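Local coordinates for protein inositol dehydrogenase (Lactobacillus casei, PDB 4MKX) that probably oxidises scyllo-inositol with NAD as cofactor, as an oxidoreductase of the Gfo/Idh/MocA family, at residues S99-G104 against A131-Q136; H106-K111 against Q312-S317; I86-P89 against Q95-E98. One frame throughout, in Å; residues are numbered along the deposited sequence.

Interaction 1: residues S99-G104 against A131-Q136; sequences SALNAG and ANLKFQ
Leu101 and Leu133 mark the nearest approach of the two backbones, their CA atoms 7.4 Å apart. Leu101 sits in the last turn of helix 93-102, which runs out at Asn102, whereas Leu133 belongs to the loop that leads into strand 135-137. The helix closes with a Schellman motif: Gly104, at positive phi (75°), is its C-prime residue, with Gly104 N bonded to Leu101 O at 3.0 Å and Lys105 N to Ala100 O. The motif ends the helix and leaves Gly104 beside Leu133. No hydrogen bond links the two segments, and the contact is apolar. The two leucine side chains lie alongside each other and run opposite ways. Leu101 offers CD2, which meets Leu133 CD1 at 3.9 Å and lies 4.0 Å from Leu133 CB. In this Rossmann fold the helix covers one face of the parallel sheet, and Leu133 reaches its C-terminal end from the approach to the edge strand. Helix 117-128 completes the packing, Ile127 touching both Leu101 and Phe135. With chi1 at -61°, Leu133 swings CG away from its own carbonyl carbon and sends its methyls to the helix end, where they also meet backbone: CD1 lies 3.6 Å from Leu101 O, the oxygen already engaged in the Schellman turn, and 3.9 Å from Gly104 CA, while CD2 lies 3.9 Å from Gly104 O. Replacing Leu133 with an alanine would probably open a gap at the helix end, leaving Leu101 CD2 without its methyl partner and Gly104 less covered. Leu133 also leans on His106, whose ND1 is hydrogen-bonded to the neighbouring Lys134 N.

Interaction 2: residues H106-K111 against Q312-S317; sequences HVFSEK and QAFVNS
Phe314 reaches from helix 304-319 to Phe108 of strand 106-109, seating the helix on the parallel sheet of the Rossmann fold. The helix segment runs nearly antiparallel to the strand, at 165° with axes 9.9 Å apart. At the start of the segment, Gln312 NE2 bonds Asn316 OD1 within the helix, from above the Asn316 carbonyl plane. Phe314 carries the contact. Its CG stands anti to the backbone N (chi1 174°), which directs the ring at the strand. Phe108 CB lies over the centre of that ring, 3.9 Å from the centroid and almost on the ring normal, a CH-pi contact. The Phe108 ring turns its edge to the same face, the planes at 70° in a T-shaped pair. Toward its tip the ring runs against strand backbone, with Phe314 CE1 3.5 Å from Val107 O and CZ 3.6 Å from Phe108 N; His106 CB touches CZ as well. Phe85 stacks on Phe108 and also meets Phe314, extending the aromatic cluster. Beyond Phe314, the Ser317 hydroxyl is turned back along the helix, OG donating to Phe314 O at 2.6 Å.

Interaction 3: residues I86-P89 against Q95-E98; sequences IVSP and QQIE
Ile86 and Ser88 face Gln96 and Ile97 across the first half of a beta-alpha-beta crossover of the Rossmann fold, where strand 83-86 gives way to a loop and then to helix 93-102. The tight part of the contact is buried and has two components, the packing of Ile86 and a polar link from Ser88 to Gln96. Ile86 directs CD1 into the helix, 3.7 Å from Ile97 CG1 and 3.6 Å from Ile97 N, the two isoleucine side chains crossing at about a right angle. CD1 also meets Gln96 CB at 4.0 Å, while CG2 lies 3.5 Å from Gln96 OE1. Val107 of the next strand packs on both isoleucines. Ser88 lies near, without touching, what is probably the glycine-rich turn of the Rossmann fold, consistent with a place beside the dinucleotide site. The outer side is looser: Pro89 and Gln95 are exposed and make no contact across the segments, and Glu98 points away to bond Thr123 and His122 on helix 117-128. Back in the tight part, Gln96 extends fully beyond CG (chi2 172°), carrying its amide to the loop. Ser88 OG, set between the backbone N and the carbonyl carbon (chi1 48°), donates to Gln96 OE1 at 2.6 Å, tilted 30° from the carbonyl plane.

How the interactions relate
From the N terminus, interaction 3 closes first, holding the loop after strand 83-86 against the start of helix 93-102 over a gap of five residues. The same helix then opens interaction 1, whose longer loop takes in strand 106-109 and helix 117-128 before closing at 131-136. Interaction 2 crosses it: 106-111 begins inside that loop, but its partner 312-317 comes some 200 residues later, bringing a helix from late in the chain to the Rossmann sheet. Strand 106-109 lies between strands 83-86 and 135-137 in the sheet, with Phe108 O to Ile86 N on one flank and Gln136 N to Val107 O on the other as probable hydrogen bonds. Phe135 on Ile97 joins interactions 1 and 3 directly.

Interaction 1: residues S99-G104 against A131-Q136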
loop_
_atom_site.group_PDB
_atom_site.type_symbol
_atom_site.label_atom_id
_atom_site.label_comp_id
_atom_site.label_asym_id
_atom_site.label_seq_id
_atom_site.Cartn_x
_atom_site.Cartn_y
_atom_site.Cartn_z
ATOM N N SER A 99 -15.103 11.015 45.463
ATOM C CA SER A 99 -15.621 12.307 45.885
ATOM C C SER A 99 -16.690 12.835 44.940
ATOM O O SER A 99 -17.718 13.361 45.379
ATOM C CB SER A 99 -14.490 13.317 45.977
ATOM O OG SER A 99 -15.012 14.627 46.059
ATOM N N ALA A 100 -16.452 12.704 43.637
ATOM C CA ALA A 100 -17.417 13.205 42.670
ATOM C C ALA A 100 -18.735 12.450 42.763
ATOM O O ALA A 100 -19.807 13.052 42.713
ATOM C CB ALA A 100 -16.855 13.115 41.256
ATOM N N LEU A 101 -18.658 11.131 42.918
ATOM C CA LEU A 101 -19.857 10.310 42.997
ATOM C C LEU A 101 -20.624 10.613 44.282
ATOM O O LEU A 101 -21.855 10.686 44.275
ATOM C CB LEU A 101 -19.511 8.820 42.920
ATOM C CG LEU A 101 -19.061 8.334 41.547
ATOM C CD1 LEU A 101 -18.705 6.844 41.619
ATOM C CD2 LEU A 101 -20.145 8.561 40.516
ATOM N N ASN A 102 -19.890 10.799 45.373
ATOM C CA ASN A 102 -20.513 11.115 46.660
ATOM C C ASN A 102 -21.230 12.466 46.646
ATOM O O ASN A 102 -22.183 12.684 47.397
ATOM C CB ASN A 102 -19.474 11.047 47.787
ATOM C CG ASN A 102 -19.122 9.612 48.176
ATOM O OD1 ASN A 102 -19.978 8.724 48.158
ATOM N ND2 ASN A 102 -17.859 9.382 48.529
ATOM N N ALA A 103 -20.777 13.372 45.786
ATOM C CA ALA A 103 -21.411 14.674 45.649
ATOM C C ALA A 103 -22.438 14.682 44.527
ATOM O O ALA A 103 -22.922 15.742 44.124
ATOM C CB ALA A 103 -20.384 15.736 45.432
ATOM N N GLY A 104 -22.778 13.495 44.035
ATOM C CA GLY A 104 -23.834 13.342 43.052
ATOM C C GLY A 104 -23.479 13.786 41.640
ATOM O O GLY A 104 -24.346 14.250 40.901
ATOM N N ALA A 131 -25.530 3.680 41.440
ATOM C CA ALA A 131 -25.878 3.083 40.155
ATOM C C ALA A 131 -26.645 4.036 39.237
ATOM O O ALA A 131 -26.722 3.817 38.023
ATOM C CB ALA A 131 -26.663 1.795 40.369
ATOM N N ASN A 132 -27.205 5.091 39.818
ATOM C CA ASN A 132 -27.950 6.085 39.051
ATOM C C ASN A 132 -27.051 7.133 38.390
ATOM O O ASN A 132 -27.530 8.001 37.656
ATOM C CB ASN A 132 -29.006 6.766 39.933
ATOM C CG ASN A 132 -28.397 7.603 41.054
ATOM O OD1 ASN A 132 -27.405 7.218 41.675
ATOM N ND2 ASN A 132 -29.002 8.752 41.321
ATOM N N LEU A 133 -25.750 7.064 38.663
ATOM C CA LEU A 133 -24.804 7.988 38.056
ATOM C C LEU A 133 -23.970 7.252 37.017
ATOM O O LEU A 133 -23.628 6.085 37.202
ATOM C CB LEU A 133 -23.898 8.613 39.111
ATOM C CG LEU A 133 -24.637 9.422 40.179
ATOM C CD1 LEU A 133 -23.699 9.820 41.308
ATOM C CD2 LEU A 133 -25.261 10.655 39.550
ATOM N N LYS A 134 -23.672 7.938 35.922
ATOM C CA LYS A 134 -22.848 7.372 34.868
ATOM C C LYS A 134 -21.389 7.347 35.291
ATOM O O LYS A 134 -20.893 8.309 35.880
ATOM C CB LYS A 134 -22.998 8.210 33.595
ATOM C CG LYS A 134 -24.416 8.255 33.051
ATOM C CD LYS A 134 -24.963 6.855 32.850
ATOM C CE LYS A 134 -26.442 6.887 32.514
ATOM N NZ LYS A 134 -27.085 5.556 32.715
ATOM N N PHE A 135 -20.690 6.257 34.975
ATOM C CA PHE A 135 -19.245 6.214 35.171
ATOM C C PHE A 135 -18.617 5.668 33.898
ATOM O O PHE A 135 -19.034 4.622 33.405
ATOM C CB PHE A 135 -18.858 5.323 36.360
ATOM C CG PHE A 135 -17.387 5.074 36.457
ATOM C CD1 PHE A 135 -16.538 6.045 36.969
ATOM C CD2 PHE A 135 -16.849 3.879 36.006
ATOM C CE1 PHE A 135 -15.166 5.827 37.030
ATOM C CE2 PHE A 135 -15.487 3.651 36.060
ATOM C CZ PHE A 135 -14.643 4.621 36.583
ATOM N N GLN A 136 -17.631 6.386 33.364
ATOM C CA GLN A 136 -17.016 6.004 32.097
ATOM C C GLN A 136 -15.507 6.166 32.161
ATOM O O GLN A 136 -15.000 7.209 32.592
ATOM C CB GLN A 136 -17.603 6.857 30.959
ATOM C CG GLN A 136 -17.162 6.432 29.559
ATOM C CD GLN A 136 -17.910 7.173 28.472
ATOM O OE1 GLN A 136 -19.078 7.530 28.636
ATOM N NE2 GLN A 136 -17.237 7.424 27.356
#

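Interaction 2: residues H106-K111 against Q312-S317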
loop_
_atom_site.group_PDB
_atom_site.type_symbol
_atom_site.label_atom_id
_atom_site.label_comp_id
_atom_site.label_asym_id
_atom_site.label_seq_id
_atom_site.Cartn_x
_atom_site.Cartn_y
_atom_site.Cartn_z
ATOM N N HIS A 106 -21.893 12.859 37.779
ATOM C CA HIS A 106 -21.513 11.834 36.797
ATOM C C HIS A 106 -20.020 11.930 36.551
ATOM O O HIS A 106 -19.436 13.013 36.638
ATOM C CB HIS A 106 -22.274 12.054 35.493
ATOM C CG HIS A 106 -23.760 12.002 35.647
ATOM N ND1 HIS A 106 -24.465 10.819 35.656
ATOM C CD2 HIS A 106 -24.677 12.991 35.792
ATOM C CE1 HIS A 106 -25.753 11.079 35.808
ATOM N NE2 HIS A 106 -25.907 12.388 35.890
ATOM N N VAL A 107 -19.384 10.801 36.247
ATOM C CA VAL A 107 -17.933 10.778 36.192
ATOM C C VAL A 107 -17.367 10.166 34.912
ATOM O O VAL A 107 -17.704 9.035 34.557
ATOM C CB VAL A 107 -17.348 9.986 37.385
ATOM C CG1 VAL A 107 -15.830 9.873 37.248
ATOM C CG2 VAL A 107 -17.734 10.658 38.699
ATOM N N PHE A 108 -16.544 10.942 34.214
ATOM C CA PHE A 108 -15.648 10.402 33.199
ATOM C C PHE A 108 -14.251 10.422 33.795
ATOM O O PHE A 108 -13.783 11.468 34.267
ATOM C CB PHE A 108 -15.680 11.280 31.943
ATOM C CG PHE A 108 -14.707 10.844 30.864
ATOM C CD1 PHE A 108 -13.369 11.237 30.913
ATOM C CD2 PHE A 108 -15.140 10.076 29.798
ATOM C CE1 PHE A 108 -12.464 10.841 29.924
ATOM C CE2 PHE A 108 -14.243 9.681 28.796
ATOM C CZ PHE A 108 -12.904 10.071 28.868
ATOM N N SER A 109 -13.553 9.292 33.754
ATOM C CA SER A 109 -12.183 9.280 34.239
ATOM C C SER A 109 -11.251 8.793 33.154
ATOM O O SER A 109 -11.556 7.820 32.483
ATOM C CB SER A 109 -12.067 8.355 35.455
ATOM O OG SER A 109 -10.730 8.276 35.895
ATOM N N GLU A 110 -10.117 9.459 32.985
ATOM C CA GLU A 110 -9.073 8.886 32.145
ATOM C C GLU A 110 -8.529 7.598 32.735
ATOM O O GLU A 110 -8.673 7.327 33.933
ATOM C CB GLU A 110 -7.917 9.870 31.935
ATOM C CG GLU A 110 -8.103 10.763 30.720
ATOM C CD GLU A 110 -8.193 9.961 29.428
ATOM O OE1 GLU A 110 -7.665 8.828 29.372
ATOM O OE2 GLU A 110 -8.793 10.462 28.453
ATOM N N LYS A 111 -7.914 6.792 31.876
ATOM C CA LYS A 111 -7.187 5.620 32.338
ATOM C C LYS A 111 -5.910 6.036 33.060
ATOM O O LYS A 111 -5.418 7.152 32.875
ATOM C CB LYS A 111 -6.857 4.709 31.143
ATOM C CG LYS A 111 -5.904 5.326 30.097
ATOM C CD LYS A 111 -4.428 5.018 30.416
ATOM C CE LYS A 111 -3.479 5.844 29.547
ATOM N NZ LYS A 111 -2.057 5.667 29.953
ATOM N N GLN A 312 -18.572 12.852 23.446
ATOM C CA GLN A 312 -19.977 13.006 23.078
ATOM C C GLN A 312 -20.803 11.851 23.618
ATOM O O GLN A 312 -21.943 12.044 24.059
ATOM C CB GLN A 312 -20.141 13.114 21.558
ATOM C CG GLN A 312 -21.538 13.573 21.126
ATOM C CD GLN A 312 -21.844 15.007 21.550
ATOM O OE1 GLN A 312 -21.281 15.958 21.005
ATOM N NE2 GLN A 312 -22.741 15.168 22.526
ATOM N N ALA A 313 -20.231 10.651 23.603
ATOM C CA ALA A 313 -20.940 9.491 24.121
ATOM C C ALA A 313 -21.226 9.638 25.618
ATOM O O ALA A 313 -22.281 9.224 26.096
ATOM C CB ALA A 313 -20.149 8.214 23.848
ATOM N N PHE A 314 -20.286 10.221 26.356
ATOM C CA PHE A 314 -20.481 10.424 27.789
ATOM C C PHE A 314 -21.632 11.393 28.039
ATOM O O PHE A 314 -22.529 11.115 28.842
ATOM C CB PHE A 314 -19.186 10.912 28.435
ATOM C CG PHE A 314 -19.332 11.290 29.882
ATOM C CD1 PHE A 314 -19.512 10.316 30.862
ATOM C CD2 PHE A 314 -19.260 12.618 30.258
ATOM C CE1 PHE A 314 -19.641 10.674 32.203
ATOM C CE2 PHE A 314 -19.388 12.983 31.593
ATOM C CZ PHE A 314 -19.566 12.005 32.566
ATOM N N VAL A 315 -21.620 12.513 27.326
ATOM C CA VAL A 315 -22.678 13.514 27.450
ATOM C C VAL A 315 -24.047 12.944 27.075
ATOM O O VAL A 315 -25.028 13.149 27.798
ATOM C CB VAL A 315 -22.356 14.777 26.626
ATOM C CG1 VAL A 315 -23.565 15.707 26.566
ATOM C CG2 VAL A 315 -21.164 15.504 27.223
ATOM N N ASN A 316 -24.114 12.225 25.956
ATOM C CA ASN A 316 -25.364 11.592 25.534
ATOM C C ASN A 316 -25.852 10.509 26.496
ATOM O O ASN A 316 -27.054 10.290 26.619
ATOM C CB ASN A 316 -25.249 11.022 24.118
ATOM C CG ASN A 316 -24.991 12.093 23.076
ATOM O OD1 ASN A 316 -25.074 13.285 23.355
ATOM N ND2 ASN A 316 -24.665 11.668 21.865
ATOM N N SER A 317 -24.924 9.827 27.168
ATOM C CA SER A 317 -25.296 8.766 28.109
ATOM C C SER A 317 -26.094 9.323 29.283
ATOM O O SER A 317 -26.988 8.662 29.811
ATOM C CB SER A 317 -24.061 8.005 28.620
ATOM O OG SER A 317 -23.342 8.748 29.592
#

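Interaction 3: residues I86-P89 against Q95-E98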
loop_
_atom_site.group_PDB
_atom_site.type_symbol
_atom_site.label_atom_id
_atom_site.label_comp_id
_atom_site.label_asym_id
_atom_site.label_seq_id
_atom_site.Cartn_x
_atom_site.Cartn_y
_atom_site.Cartn_z
ATOM N N ILE A 86 -12.148 13.643 34.896
ATOM C CA ILE A 86 -10.965 13.495 35.715
ATOM C C ILE A 86 -9.770 13.187 34.830
ATOM O O ILE A 86 -9.670 12.099 34.251
ATOM C CB ILE A 86 -11.178 12.412 36.770
ATOM C CG1 ILE A 86 -12.253 12.886 37.750
ATOM C CG2 ILE A 86 -9.876 12.111 37.523
ATOM C CD1 ILE A 86 -12.852 11.775 38.598
ATOM N N VAL A 87 -8.879 14.166 34.702
ATOM C CA VAL A 87 -7.709 14.029 33.849
ATOM C C VAL A 87 -6.443 14.386 34.642
ATOM O O VAL A 87 -5.459 14.880 34.098
ATOM C CB VAL A 87 -7.847 14.885 32.557
ATOM C CG1 VAL A 87 -7.006 14.289 31.432
ATOM C CG2 VAL A 87 -9.301 14.959 32.111
ATOM N N SER A 88 -6.498 14.122 35.947
ATOM C CA SER A 88 -5.382 14.315 36.865
ATOM C C SER A 88 -4.394 13.160 36.744
ATOM O O SER A 88 -4.679 12.174 36.063
ATOM C CB SER A 88 -5.923 14.358 38.291
ATOM O OG SER A 88 -6.811 13.277 38.523
ATOM N N PRO A 89 -3.222 13.275 37.391
ATOM C CA PRO A 89 -2.320 12.116 37.372
ATOM C C PRO A 89 -2.978 10.879 37.989
ATOM O O PRO A 89 -3.862 11.008 38.832
ATOM C CB PRO A 89 -1.146 12.581 38.229
ATOM C CG PRO A 89 -1.141 14.072 38.072
ATOM C CD PRO A 89 -2.579 14.468 37.978
ATOM N N GLN A 95 -9.547 8.660 44.366
ATOM C CA GLN A 95 -10.094 9.540 45.403
ATOM C C GLN A 95 -11.005 10.601 44.791
ATOM O O GLN A 95 -12.014 10.991 45.397
ATOM C CB GLN A 95 -8.987 10.169 46.258
ATOM C CG GLN A 95 -8.107 11.194 45.552
ATOM C CD GLN A 95 -7.247 11.987 46.526
ATOM O OE1 GLN A 95 -6.986 11.545 47.646
ATOM N NE2 GLN A 95 -6.807 13.168 46.104
ATOM N N GLN A 96 -10.678 11.038 43.574
ATOM C CA GLN A 96 -11.504 12.033 42.890
ATOM C C GLN A 96 -12.793 11.423 42.333
ATOM O O GLN A 96 -13.858 12.053 42.385
ATOM C CB GLN A 96 -10.691 12.780 41.827
ATOM C CG GLN A 96 -9.590 13.661 42.432
ATOM C CD GLN A 96 -8.651 14.250 41.409
ATOM O OE1 GLN A 96 -8.665 13.863 40.240
ATOM N NE2 GLN A 96 -7.816 15.188 41.843
ATOM N N ILE A 97 -12.704 10.201 41.815
ATOM C CA ILE A 97 -13.890 9.443 41.419
ATOM C C ILE A 97 -14.875 9.298 42.600
ATOM O O ILE A 97 -16.062 9.581 42.462
ATOM C CB ILE A 97 -13.515 8.048 40.880
ATOM C CG1 ILE A 97 -12.883 8.154 39.494
ATOM C CG2 ILE A 97 -14.741 7.167 40.768
ATOM C CD1 ILE A 97 -12.197 6.846 39.083
ATOM N N GLU A 98 -14.382 8.843 43.748
ATOM C CA GLU A 98 -15.234 8.656 44.922
ATOM C C GLU A 98 -15.893 9.951 45.378
ATOM O O GLU A 98 -17.094 9.983 45.652
ATOM C CB GLU A 98 -14.442 8.020 46.070
ATOM C CG GLU A 98 -14.100 6.554 45.822
ATOM C CD GLU A 98 -13.331 5.928 46.963
ATOM O OE1 GLU A 98 -13.317 6.509 48.069
ATOM O OE2 GLU A 98 -12.744 4.851 46.754
#